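Long-range contact in binary enterotoxin of Clostridium perfringens component a (Clostridium perfringens, PDB 5WTZ), which binds NAD+ and, as the enzymatic component of a binary enterotoxin, ADP-ribosylates actin: residues 181-193 / 203-215. Sequence-based numbering, arbitrary orientation.
Sequences LIDQGYSLKATGL and YAKVDADLIKQLN
Ser-187 and Ile-211 open an antiparallel pairing with two nearly straight backbone bonds, Ser-187 N to Ile-211 O (2.8 Å) and Ile-211 N to Ser-187 O (3.0 Å). Lys-189 and Asp-209 form the next hydrogen-bonded pair; past Ala-190, which still faces Ala-208, the register slips by one residue. At this classic beta bulge Thr-191 N and, weakly, Gly-192 N both turn to Asp-207 O, while Gly-192 O accepts from Asp-207 N.

Side-chain polar contacts gather at two places. Gln-213 NE2 donates to Ser-187 OG (3.0 Å), and a water joins that hydroxyl to Gly-185 O and Gln-213 N. Beside the bulge a second water links Thr-191 OG1 to Asp-209 OD1.

Apolar packing occupies the face bearing Leu-188, Ala-190, Leu-193, Val-206, Ala-208 and Leu-210. With CG anti to the backbone N (chi1 -171°) and chi2 turned to 95°, Leu-210 carries CD2 over one face of the Tyr-186 ring, 3.8 Å from its centroid, a CH-pi contact. Leu-188 CG meets Ala-208 CB at 3.6 Å. On the other face, Thr-191 CG2 packs across the Asp-209 carboxylate.

Hairpin 187-198/201-211 lies inside a mixed five-stranded sheet, between strands 134-136 and 156-162; His-159 binds Asp-207 OD1, and helix 120-130 covers Leu-193 and Val-206. Strands 391-403 and 411-420 form the equivalent hairpin in the C-terminal, NAD-binding half, whose sheet repeats this strand order.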
loop_
_atom_site.group_PDB
_atom_site.type_symbol
_atom_site.label_atom_id
_atom_site.label_comp_id
_atom_site.label_asym_id
_atom_site.label_seq_id
_atom_site.Cartn_x
_atom_site.Cartn_y
_atom_site.Cartn_z
ATOM N N LEU A 181 -12.504 -13.810 6.582
ATOM C CA LEU A 181 -12.464 -12.382 6.364
ATOM C C LEU A 181 -11.339 -11.753 7.188
ATOM O O LEU A 181 -11.365 -11.776 8.418
ATOM C CB LEU A 181 -13.826 -11.770 6.707
ATOM C CG LEU A 181 -14.070 -10.274 6.516
ATOM C CD1 LEU A 181 -13.582 -9.788 5.173
ATOM C CD2 LEU A 181 -15.553 -9.981 6.687
ATOM N N ILE A 182 -10.339 -11.215 6.500
ATOM C CA ILE A 182 -9.182 -10.629 7.171
ATOM C C ILE A 182 -9.306 -9.111 7.288
ATOM O O ILE A 182 -9.684 -8.433 6.332
ATOM C CB ILE A 182 -7.872 -10.956 6.427
ATOM C CG1 ILE A 182 -7.772 -12.455 6.145
ATOM C CG2 ILE A 182 -6.671 -10.461 7.221
ATOM C CD1 ILE A 182 -6.818 -12.789 5.021
ATOM N N ASP A 183 -8.977 -8.589 8.465
ATOM C CA ASP A 183 -8.999 -7.149 8.725
ATOM C C ASP A 183 -8.171 -6.310 7.734
ATOM O O ASP A 183 -7.270 -6.814 7.051
ATOM C CB ASP A 183 -8.507 -6.895 10.153
ATOM C CG ASP A 183 -9.039 -5.606 10.736
ATOM O OD1 ASP A 183 -9.884 -4.966 10.078
ATOM O OD2 ASP A 183 -8.621 -5.244 11.861
ATOM N N GLN A 184 -8.500 -5.023 7.664
ATOM C CA GLN A 184 -7.736 -4.045 6.908
ATOM C C GLN A 184 -6.362 -3.833 7.523
ATOM O O GLN A 184 -6.153 -4.152 8.693
ATOM C CB GLN A 184 -8.469 -2.700 6.862
ATOM C CG GLN A 184 -9.552 -2.562 5.814
ATOM C CD GLN A 184 -9.989 -1.115 5.646
ATOM O OE1 GLN A 184 -9.725 -0.489 4.619
ATOM N NE2 GLN A 184 -10.650 -0.575 6.664
ATOM N N GLY A 185 -5.435 -3.296 6.729
ATOM C CA GLY A 185 -4.152 -2.831 7.231
ATOM C C GLY A 185 -2.941 -3.713 6.980
ATOM O O GLY A 185 -1.845 -3.407 7.447
ATOM N N TYR A 186 -3.108 -4.796 6.230
ATOM C CA TYR A 186 -1.991 -5.718 6.051
ATOM C C TYR A 186 -1.350 -5.655 4.676
ATOM O O TYR A 186 -1.880 -5.055 3.731
ATOM C CB TYR A 186 -2.448 -7.158 6.341
ATOM C CG TYR A 186 -2.891 -7.357 7.765
ATOM C CD1 TYR A 186 -1.968 -7.629 8.771
ATOM C CD2 TYR A 186 -4.229 -7.256 8.116
ATOM C CE1 TYR A 186 -2.371 -7.802 10.081
ATOM C CE2 TYR A 186 -4.643 -7.426 9.428
ATOM C CZ TYR A 186 -3.711 -7.699 10.405
ATOM O OH TYR A 186 -4.115 -7.872 11.707
ATOM N N SER A 187 -0.186 -6.288 4.585
ATOM C CA SER A 187 0.526 -6.434 3.332
ATOM C C SER A 187 0.986 -7.885 3.134
ATOM O O SER A 187 1.016 -8.678 4.077
ATOM C CB SER A 187 1.732 -5.492 3.289
ATOM O OG SER A 187 1.381 -4.166 3.686
ATOM N N LEU A 188 1.349 -8.202 1.900
ATOM C CA LEU A 188 1.844 -9.516 1.526
ATOM C C LEU A 188 3.343 -9.490 1.249
ATOM O O LEU A 188 3.830 -8.657 0.474
ATOM C CB LEU A 188 1.073 -10.013 0.296
ATOM C CG LEU A 188 1.336 -11.379 -0.329
ATOM C CD1 LEU A 188 0.121 -11.764 -1.139
ATOM C CD2 LEU A 188 2.571 -11.359 -1.222
ATOM N N LYS A 189 4.064 -10.423 1.861
ATOM C CA LYS A 189 5.501 -10.599 1.634
ATOM C C LYS A 189 5.784 -12.012 1.159
ATOM O O LYS A 189 5.567 -12.984 1.905
ATOM C CB LYS A 189 6.284 -10.315 2.910
ATOM C CG LYS A 189 7.780 -10.450 2.757
ATOM C CD LYS A 189 8.481 -10.268 4.083
ATOM C CE LYS A 189 9.993 -10.219 3.887
ATOM N NZ LYS A 189 10.686 -10.159 5.190
ATOM N N ALA A 190 6.274 -12.137 -0.070
ATOM C CA ALA A 190 6.484 -13.459 -0.658
ATOM C C ALA A 190 7.627 -14.192 0.055
ATOM O O ALA A 190 8.627 -13.585 0.450
ATOM C CB ALA A 190 6.754 -13.342 -2.158
ATOM N N THR A 191 7.443 -15.495 0.251
ATOM C CA THR A 191 8.377 -16.341 0.974
ATOM C C THR A 191 8.801 -17.533 0.132
ATOM O O THR A 191 9.633 -18.328 0.556
ATOM C CB THR A 191 7.768 -16.864 2.304
ATOM O OG1 THR A 191 6.607 -17.663 2.026
ATOM C CG2 THR A 191 7.365 -15.708 3.205
ATOM N N GLY A 192 8.193 -17.688 -1.045
ATOM C CA GLY A 192 8.543 -18.789 -1.931
ATOM C C GLY A 192 7.760 -18.746 -3.230
ATOM O O GLY A 192 6.702 -18.116 -3.297
ATOM N N LEU A 193 8.274 -19.424 -4.257
ATOM C CA LEU A 193 7.633 -19.479 -5.567
ATOM C C LEU A 193 7.872 -20.835 -6.216
ATOM O O LEU A 193 8.983 -21.376 -6.184
ATOM C CB LEU A 193 8.144 -18.358 -6.487
ATOM C CG LEU A 193 7.588 -18.297 -7.919
ATOM C CD1 LEU A 193 6.142 -17.758 -7.987
ATOM C CD2 LEU A 193 8.486 -17.463 -8.828
ATOM N N TYR A 203 -0.262 -23.389 -12.277
ATOM C CA TYR A 203 -0.409 -22.052 -11.743
ATOM C C TYR A 203 0.884 -21.670 -11.050
ATOM O O TYR A 203 1.596 -22.533 -10.545
ATOM C CB TYR A 203 -1.578 -21.976 -10.758
ATOM C CG TYR A 203 -2.933 -22.315 -11.337
ATOM C CD1 TYR A 203 -3.360 -23.643 -11.437
ATOM C CD2 TYR A 203 -3.797 -21.310 -11.776
ATOM C CE1 TYR A 203 -4.613 -23.963 -11.964
ATOM C CE2 TYR A 203 -5.045 -21.622 -12.306
ATOM C CZ TYR A 203 -5.448 -22.949 -12.395
ATOM O OH TYR A 203 -6.684 -23.269 -12.915
ATOM N N ALA A 204 1.187 -20.378 -11.021
ATOM C CA ALA A 204 2.296 -19.884 -10.223
ATOM C C ALA A 204 1.854 -19.790 -8.763
ATOM O O ALA A 204 0.978 -18.986 -8.427
ATOM C CB ALA A 204 2.773 -18.529 -10.740
ATOM N N LYS A 205 2.427 -20.630 -7.908
ATOM C CA LYS A 205 2.078 -20.618 -6.496
ATOM C C LYS A 205 3.011 -19.690 -5.710
ATOM O O LYS A 205 4.209 -19.951 -5.564
ATOM C CB LYS A 205 2.114 -22.029 -5.928
ATOM C CG LYS A 205 1.732 -22.139 -4.468
ATOM C CD LYS A 205 1.982 -23.544 -3.978
ATOM C CE LYS A 205 2.054 -23.609 -2.469
ATOM N NZ LYS A 205 2.461 -24.969 -2.010
ATOM N N VAL A 206 2.440 -18.612 -5.196
ATOM C CA VAL A 206 3.166 -17.679 -4.345
ATOM C C VAL A 206 2.914 -18.037 -2.883
ATOM O O VAL A 206 1.783 -17.924 -2.391
ATOM C CB VAL A 206 2.741 -16.215 -4.617
ATOM C CG1 VAL A 206 3.477 -15.248 -3.693
ATOM C CG2 VAL A 206 2.998 -15.844 -6.072
ATOM N N ASP A 207 3.946 -18.520 -2.209
ATOM C CA ASP A 207 3.893 -18.635 -0.761
ATOM C C ASP A 207 4.171 -17.244 -0.214
ATOM O O ASP A 207 5.058 -16.542 -0.714
ATOM C CB ASP A 207 4.914 -19.636 -0.222
ATOM C CG ASP A 207 4.552 -21.085 -0.542
ATOM O OD1 ASP A 207 3.351 -21.428 -0.590
ATOM O OD2 ASP A 207 5.482 -21.892 -0.723
ATOM N N ALA A 208 3.412 -16.834 0.795
ATOM C CA ALA A 208 3.621 -15.517 1.392
ATOM C C ALA A 208 3.186 -15.439 2.849
ATOM O O ALA A 208 2.359 -16.239 3.330
ATOM C CB ALA A 208 2.888 -14.457 0.580
ATOM N N ASP A 209 3.741 -14.448 3.530
ATOM C CA ASP A 209 3.341 -14.091 4.886
ATOM C C ASP A 209 2.454 -12.853 4.897
ATOM O O ASP A 209 2.694 -11.875 4.170
ATOM C CB ASP A 209 4.553 -13.812 5.772
ATOM C CG ASP A 209 5.321 -15.067 6.156
ATOM O OD1 ASP A 209 4.846 -16.201 5.970
ATOM O OD2 ASP A 209 6.432 -14.897 6.664
ATOM N N LEU A 210 1.439 -12.887 5.745
ATOM C CA LEU A 210 0.684 -11.689 6.047
ATOM C C LEU A 210 1.478 -10.904 7.081
ATOM O O LEU A 210 1.721 -11.407 8.178
ATOM C CB LEU A 210 -0.707 -12.037 6.578
ATOM C CG LEU A 210 -1.653 -10.847 6.734
ATOM C CD1 LEU A 210 -2.537 -10.694 5.505
ATOM C CD2 LEU A 210 -2.479 -11.016 7.988
ATOM N N ILE A 211 1.911 -9.701 6.714
ATOM C CA ILE A 211 2.673 -8.837 7.603
ATOM C C ILE A 211 1.959 -7.509 7.773
ATOM O O ILE A 211 1.103 -7.133 6.968
ATOM C CB ILE A 211 4.101 -8.562 7.085
ATOM C CG1 ILE A 211 4.052 -7.655 5.852
ATOM C CG2 ILE A 211 4.847 -9.869 6.826
ATOM C CD1 ILE A 211 5.366 -6.887 5.586
ATOM N N LYS A 212 2.308 -6.798 8.835
ATOM C CA LYS A 212 1.703 -5.504 9.082
ATOM C C LYS A 212 2.774 -4.435 9.044
ATOM O O LYS A 212 3.679 -4.426 9.876
ATOM C CB LYS A 212 0.981 -5.488 10.432
ATOM C CG LYS A 212 0.074 -4.284 10.628
ATOM C CD LYS A 212 -0.671 -4.391 11.943
ATOM C CE LYS A 212 -2.156 -4.160 11.751
ATOM N NZ LYS A 212 -2.420 -2.820 11.163
ATOM N N GLN A 213 2.673 -3.547 8.070
ATOM C CA GLN A 213 3.629 -2.459 7.932
ATOM C C GLN A 213 3.164 -1.253 8.733
ATOM O O GLN A 213 1.967 -1.093 8.973
ATOM C CB GLN A 213 3.802 -2.075 6.463
ATOM C CG GLN A 213 4.299 -3.210 5.563
ATOM C CD GLN A 213 4.791 -2.696 4.229
ATOM O OE1 GLN A 213 5.980 -2.386 4.067
ATOM N NE2 GLN A 213 3.881 -2.592 3.255
ATOM N N LEU A 214 4.109 -0.420 9.157
ATOM C CA LEU A 214 3.772 0.830 9.850
ATOM C C LEU A 214 3.270 1.824 8.805
ATOM O O LEU A 214 4.014 2.278 7.924
ATOM C CB LEU A 214 4.969 1.385 10.621
ATOM C CG LEU A 214 4.742 2.650 11.463
ATOM C CD1 LEU A 214 3.751 2.412 12.581
ATOM C CD2 LEU A 214 6.053 3.182 12.016
ATOM N N ASN A 215 1.984 2.125 8.892
ATOM C CA ASN A 215 1.285 2.885 7.865
ATOM C C ASN A 215 0.153 3.636 8.547
ATOM O O ASN A 215 -0.865 3.044 8.894
ATOM C CB ASN A 215 0.758 1.951 6.769
ATOM C CG ASN A 215 0.120 2.700 5.612
ATOM O OD1 ASN A 215 -0.064 3.927 5.666
ATOM N ND2 ASN A 215 -0.261 1.961 4.569
HETATM O O HOH W 1 0.515 -3.438 6.006
HETATM O O HOH W 2 -0.785 -0.993 8.686
HETATM O O HOH W 3 4.831 -18.042 4.104
#